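Long-range contact in alpha-14 giardin (PDB 3CHJ), which binds calcium and, as an annexin, probably phospholipid, and may act as a calcium-regulated structural element linking the lipid bilayer to the underlying axoneme: residues L104-E112 with L228-F239. Sequence-based numbering, arbitrary orientation.
Sequences LVDVLLTIE and LDEYAFKLAHDF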
loop_
_atom_site.group_PDB
_atom_site.type_symbol
_atom_site.label_atom_id
_atom_site.label_comp_id
_atom_site.label_asym_id
_atom_site.label_seq_id
_atom_site.Cartn_x
_atom_site.Cartn_y
_atom_site.Cartn_z
ATOM N N LEU A 104 8.277 3.931 1.995
ATOM C CA LEU A 104 9.003 2.689 1.729
ATOM C C LEU A 104 8.339 1.548 2.506
ATOM O O LEU A 104 8.200 0.454 1.991
ATOM C CB LEU A 104 10.479 2.864 2.121
ATOM C CG LEU A 104 11.225 3.870 1.232
ATOM C CD1 LEU A 104 12.691 3.991 1.717
ATOM C CD2 LEU A 104 11.147 3.480 -0.226
ATOM N N VAL A 105 7.941 1.808 3.752
ATOM C CA VAL A 105 7.208 0.804 4.541
ATOM C C VAL A 105 5.865 0.448 3.897
ATOM O O VAL A 105 5.559 -0.739 3.694
ATOM C CB VAL A 105 7.055 1.285 5.990
ATOM C CG1 VAL A 105 6.082 0.383 6.816
ATOM C CG2 VAL A 105 8.465 1.328 6.638
ATOM N N ASP A 106 5.102 1.469 3.516
ATOM C CA ASP A 106 3.778 1.244 2.934
ATOM C C ASP A 106 3.867 0.399 1.679
ATOM O O ASP A 106 2.991 -0.444 1.428
ATOM C CB ASP A 106 3.129 2.570 2.539
ATOM C CG ASP A 106 2.624 3.373 3.731
ATOM O OD1 ASP A 106 2.556 2.859 4.883
ATOM O OD2 ASP A 106 2.269 4.544 3.476
ATOM N N VAL A 107 4.894 0.647 0.869
ATOM C CA VAL A 107 5.017 -0.039 -0.418
ATOM C C VAL A 107 5.524 -1.453 -0.216
ATOM O O VAL A 107 4.884 -2.431 -0.630
ATOM C CB VAL A 107 5.950 0.727 -1.374
ATOM C CG1 VAL A 107 6.246 -0.110 -2.620
ATOM C CG2 VAL A 107 5.322 2.076 -1.750
ATOM N N LEU A 108 6.673 -1.586 0.426
ATOM C CA LEU A 108 7.355 -2.877 0.431
ATOM C C LEU A 108 6.607 -3.941 1.208
ATOM O O LEU A 108 6.729 -5.131 0.882
ATOM C CB LEU A 108 8.784 -2.722 0.929
ATOM C CG LEU A 108 9.666 -2.030 -0.107
ATOM C CD1 LEU A 108 10.983 -1.570 0.511
ATOM C CD2 LEU A 108 9.929 -2.999 -1.299
ATOM N N LEU A 109 5.831 -3.528 2.214
ATOM C CA LEU A 109 5.191 -4.501 3.115
ATOM C C LEU A 109 3.788 -4.900 2.675
ATOM O O LEU A 109 3.141 -5.704 3.348
ATOM C CB LEU A 109 5.185 -4.030 4.565
ATOM C CG LEU A 109 6.575 -3.776 5.148
ATOM C CD1 LEU A 109 6.432 -3.373 6.619
ATOM C CD2 LEU A 109 7.440 -5.027 4.981
ATOM N N THR A 110 3.326 -4.347 1.560
ATOM C CA THR A 110 1.930 -4.618 1.150
ATOM C C THR A 110 1.828 -5.111 -0.280
ATOM O O THR A 110 0.765 -5.010 -0.908
ATOM C CB THR A 110 1.009 -3.417 1.328
ATOM O OG1 THR A 110 1.403 -2.387 0.408
ATOM C CG2 THR A 110 1.017 -2.900 2.765
ATOM N N ILE A 111 2.926 -5.648 -0.785
ATOM C CA ILE A 111 2.938 -6.289 -2.098
ATOM C C ILE A 111 3.397 -7.746 -2.035
ATOM O O ILE A 111 4.181 -8.148 -1.166
ATOM C CB ILE A 111 3.758 -5.486 -3.121
ATOM C CG1 ILE A 111 5.222 -5.342 -2.656
ATOM C CG2 ILE A 111 3.069 -4.150 -3.338
ATOM C CD1 ILE A 111 6.118 -4.563 -3.594
ATOM N N GLU A 112 2.900 -8.537 -2.976
ATOM C CA GLU A 112 3.203 -9.965 -2.982
ATOM C C GLU A 112 4.675 -10.229 -3.326
ATOM O O GLU A 112 5.336 -9.382 -3.948
ATOM C CB GLU A 112 2.276 -10.687 -3.971
ATOM C CG GLU A 112 0.772 -10.429 -3.746
ATOM C CD GLU A 112 0.248 -10.995 -2.431
ATOM O OE1 GLU A 112 0.842 -11.951 -1.902
ATOM O OE2 GLU A 112 -0.772 -10.479 -1.927
ATOM N N LEU A 228 7.523 3.788 14.213
ATOM C CA LEU A 228 7.426 3.203 12.863
ATOM C C LEU A 228 7.641 1.705 12.926
ATOM O O LEU A 228 7.054 0.984 12.117
ATOM C CB LEU A 228 8.402 3.860 11.880
ATOM C CG LEU A 228 8.297 3.462 10.399
ATOM C CD1 LEU A 228 6.873 3.640 9.867
ATOM C CD2 LEU A 228 9.279 4.287 9.553
ATOM N N ASP A 229 8.446 1.208 13.870
ATOM C CA ASP A 229 8.530 -0.253 14.052
ATOM C C ASP A 229 7.143 -0.837 14.235
ATOM O O ASP A 229 6.808 -1.883 13.645
ATOM C CB ASP A 229 9.292 -0.645 15.329
ATOM C CG ASP A 229 10.789 -0.484 15.227
ATOM O OD1 ASP A 229 11.327 -0.217 14.136
ATOM O OD2 ASP A 229 11.431 -0.678 16.277
ATOM N N GLU A 230 6.352 -0.231 15.125
ATOM C CA GLU A 230 5.017 -0.747 15.412
ATOM C C GLU A 230 4.095 -0.700 14.201
ATOM O O GLU A 230 3.403 -1.671 13.917
ATOM C CB GLU A 230 4.405 0.015 16.584
ATOM C CG GLU A 230 3.085 -0.540 17.026
ATOM C CD GLU A 230 2.470 0.232 18.165
ATOM O OE1 GLU A 230 3.067 1.250 18.595
ATOM O OE2 GLU A 230 1.374 -0.169 18.616
ATOM N N TYR A 231 4.115 0.402 13.466
ATOM C CA TYR A 231 3.305 0.511 12.259
ATOM C C TYR A 231 3.727 -0.578 11.256
ATOM O O TYR A 231 2.870 -1.280 10.685
ATOM C CB TYR A 231 3.482 1.907 11.650
ATOM C CG TYR A 231 2.751 2.028 10.349
ATOM C CD1 TYR A 231 1.378 2.280 10.313
ATOM C CD2 TYR A 231 3.432 1.894 9.152
ATOM C CE1 TYR A 231 0.698 2.371 9.081
ATOM C CE2 TYR A 231 2.761 1.976 7.915
ATOM C CZ TYR A 231 1.391 2.231 7.903
ATOM O OH TYR A 231 0.717 2.326 6.694
ATOM N N ALA A 232 5.035 -0.719 11.053
ATOM C CA ALA A 232 5.569 -1.658 10.060
ATOM C C ALA A 232 5.179 -3.096 10.389
ATOM O O ALA A 232 4.705 -3.810 9.512
ATOM C CB ALA A 232 7.060 -1.526 9.947
ATOM N N PHE A 233 5.364 -3.520 11.634
ATOM C CA PHE A 233 5.025 -4.920 11.973
ATOM C C PHE A 233 3.526 -5.168 12.013
ATOM O O PHE A 233 3.066 -6.274 11.656
ATOM C CB PHE A 233 5.737 -5.371 13.250
ATOM C CG PHE A 233 7.169 -5.743 13.016
ATOM C CD1 PHE A 233 7.519 -7.090 12.828
ATOM C CD2 PHE A 233 8.158 -4.773 12.952
ATOM C CE1 PHE A 233 8.857 -7.466 12.585
ATOM C CE2 PHE A 233 9.496 -5.134 12.710
ATOM C CZ PHE A 233 9.847 -6.483 12.546
ATOM N N LYS A 234 2.748 -4.163 12.415
ATOM C CA LYS A 234 1.288 -4.288 12.317
ATOM C C LYS A 234 0.865 -4.397 10.845
ATOM O O LYS A 234 0.013 -5.229 10.491
ATOM C CB LYS A 234 0.596 -3.080 12.946
ATOM C CG LYS A 234 0.577 -3.062 14.457
ATOM C CD LYS A 234 -0.094 -1.777 14.925
ATOM C CE LYS A 234 -0.391 -1.890 16.398
ATOM N NZ LYS A 234 -1.143 -0.700 16.906
ATOM N N LEU A 235 1.464 -3.565 9.994
ATOM C CA LEU A 235 1.113 -3.551 8.574
ATOM C C LEU A 235 1.474 -4.894 7.925
ATOM O O LEU A 235 0.647 -5.448 7.192
ATOM C CB LEU A 235 1.795 -2.373 7.871
ATOM C CG LEU A 235 1.428 -2.270 6.385
ATOM C CD1 LEU A 235 -0.049 -1.989 6.206
ATOM C CD2 LEU A 235 2.297 -1.203 5.694
ATOM N N ALA A 236 2.658 -5.430 8.234
ATOM C CA ALA A 236 3.096 -6.731 7.712
ATOM C C ALA A 236 2.161 -7.820 8.222
ATOM O O ALA A 236 1.736 -8.690 7.455
ATOM C CB ALA A 236 4.527 -7.040 8.114
ATOM N N HIS A 237 1.838 -7.771 9.513
ATOM C CA HIS A 237 0.856 -8.714 10.067
ATOM C C HIS A 237 -0.435 -8.719 9.250
ATOM O O HIS A 237 -0.909 -9.764 8.797
ATOM C CB HIS A 237 0.514 -8.398 11.533
ATOM C CG HIS A 237 -0.599 -9.252 12.062
ATOM N ND1 HIS A 237 -1.924 -9.003 11.772
ATOM C CD2 HIS A 237 -0.580 -10.383 12.807
ATOM C CE1 HIS A 237 -2.676 -9.946 12.323
ATOM N NE2 HIS A 237 -1.883 -10.784 12.969
ATOM N N ASP A 238 -1.009 -7.537 9.067
ATOM C CA ASP A 238 -2.295 -7.408 8.420
ATOM C C ASP A 238 -2.221 -7.799 6.942
ATOM O O ASP A 238 -3.139 -8.447 6.421
ATOM C CB ASP A 238 -2.783 -5.976 8.584
ATOM C CG ASP A 238 -3.206 -5.665 10.013
ATOM O OD1 ASP A 238 -3.181 -6.566 10.893
ATOM O OD2 ASP A 238 -3.588 -4.506 10.271
ATOM N N PHE A 239 -1.143 -7.409 6.263
ATOM C CA PHE A 239 -1.012 -7.765 4.854
ATOM C C PHE A 239 -0.963 -9.273 4.655
ATOM O O PHE A 239 -1.631 -9.820 3.782
ATOM C CB PHE A 239 0.212 -7.110 4.204
ATOM C CG PHE A 239 0.486 -7.625 2.815
ATOM C CD1 PHE A 239 -0.362 -7.279 1.767
ATOM C CD2 PHE A 239 1.571 -8.463 2.570
ATOM C CE1 PHE A 239 -0.122 -7.770 0.452
ATOM C CE2 PHE A 239 1.824 -8.954 1.265
ATOM C CZ PHE A 239 0.968 -8.592 0.223
#
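F239 lays one ring face against the turn that follows helix 101-108: T110 CA sits over that face, a CH-pi contact 3.7 Å from the centroid. The ring reaches there with CG anti to the backbone N (chi1 171°). At its far end, E112 OE2 approaches F239 CZ obliquely to 3.3 Å, the carboxylate turned obliquely to the ring, while E112 OE1 pairs with R198. One turn earlier in helix 227-241, L235 CD2 packs 3.6 Å from the T110 methyl CG2; the T110 OG1 bond to D106 O (2.7 Å) holds the T110 side chain so that CG2 faces L235. The L109 branch CD1 lies across A232, 3.9 Å from its CB, and V105 enters as a knob among L228, Y231, A232 and L235. Beside this knob the Y231 hydroxyl OH donates to D106 OD1 at 2.6 Å, from 35° above the carboxylate plane. D106 OD2 is held by R264 and R267 of helix 262-272, and R264 also makes a cation-pi contact with Y231. The helical segments 104-108 and 228-239 of this all-helical annexin run nearly parallel (13°) and thus meet through an apolar seam flanked by a buried carboxylate, which the two arginines and the tyrosine probably keep ionised.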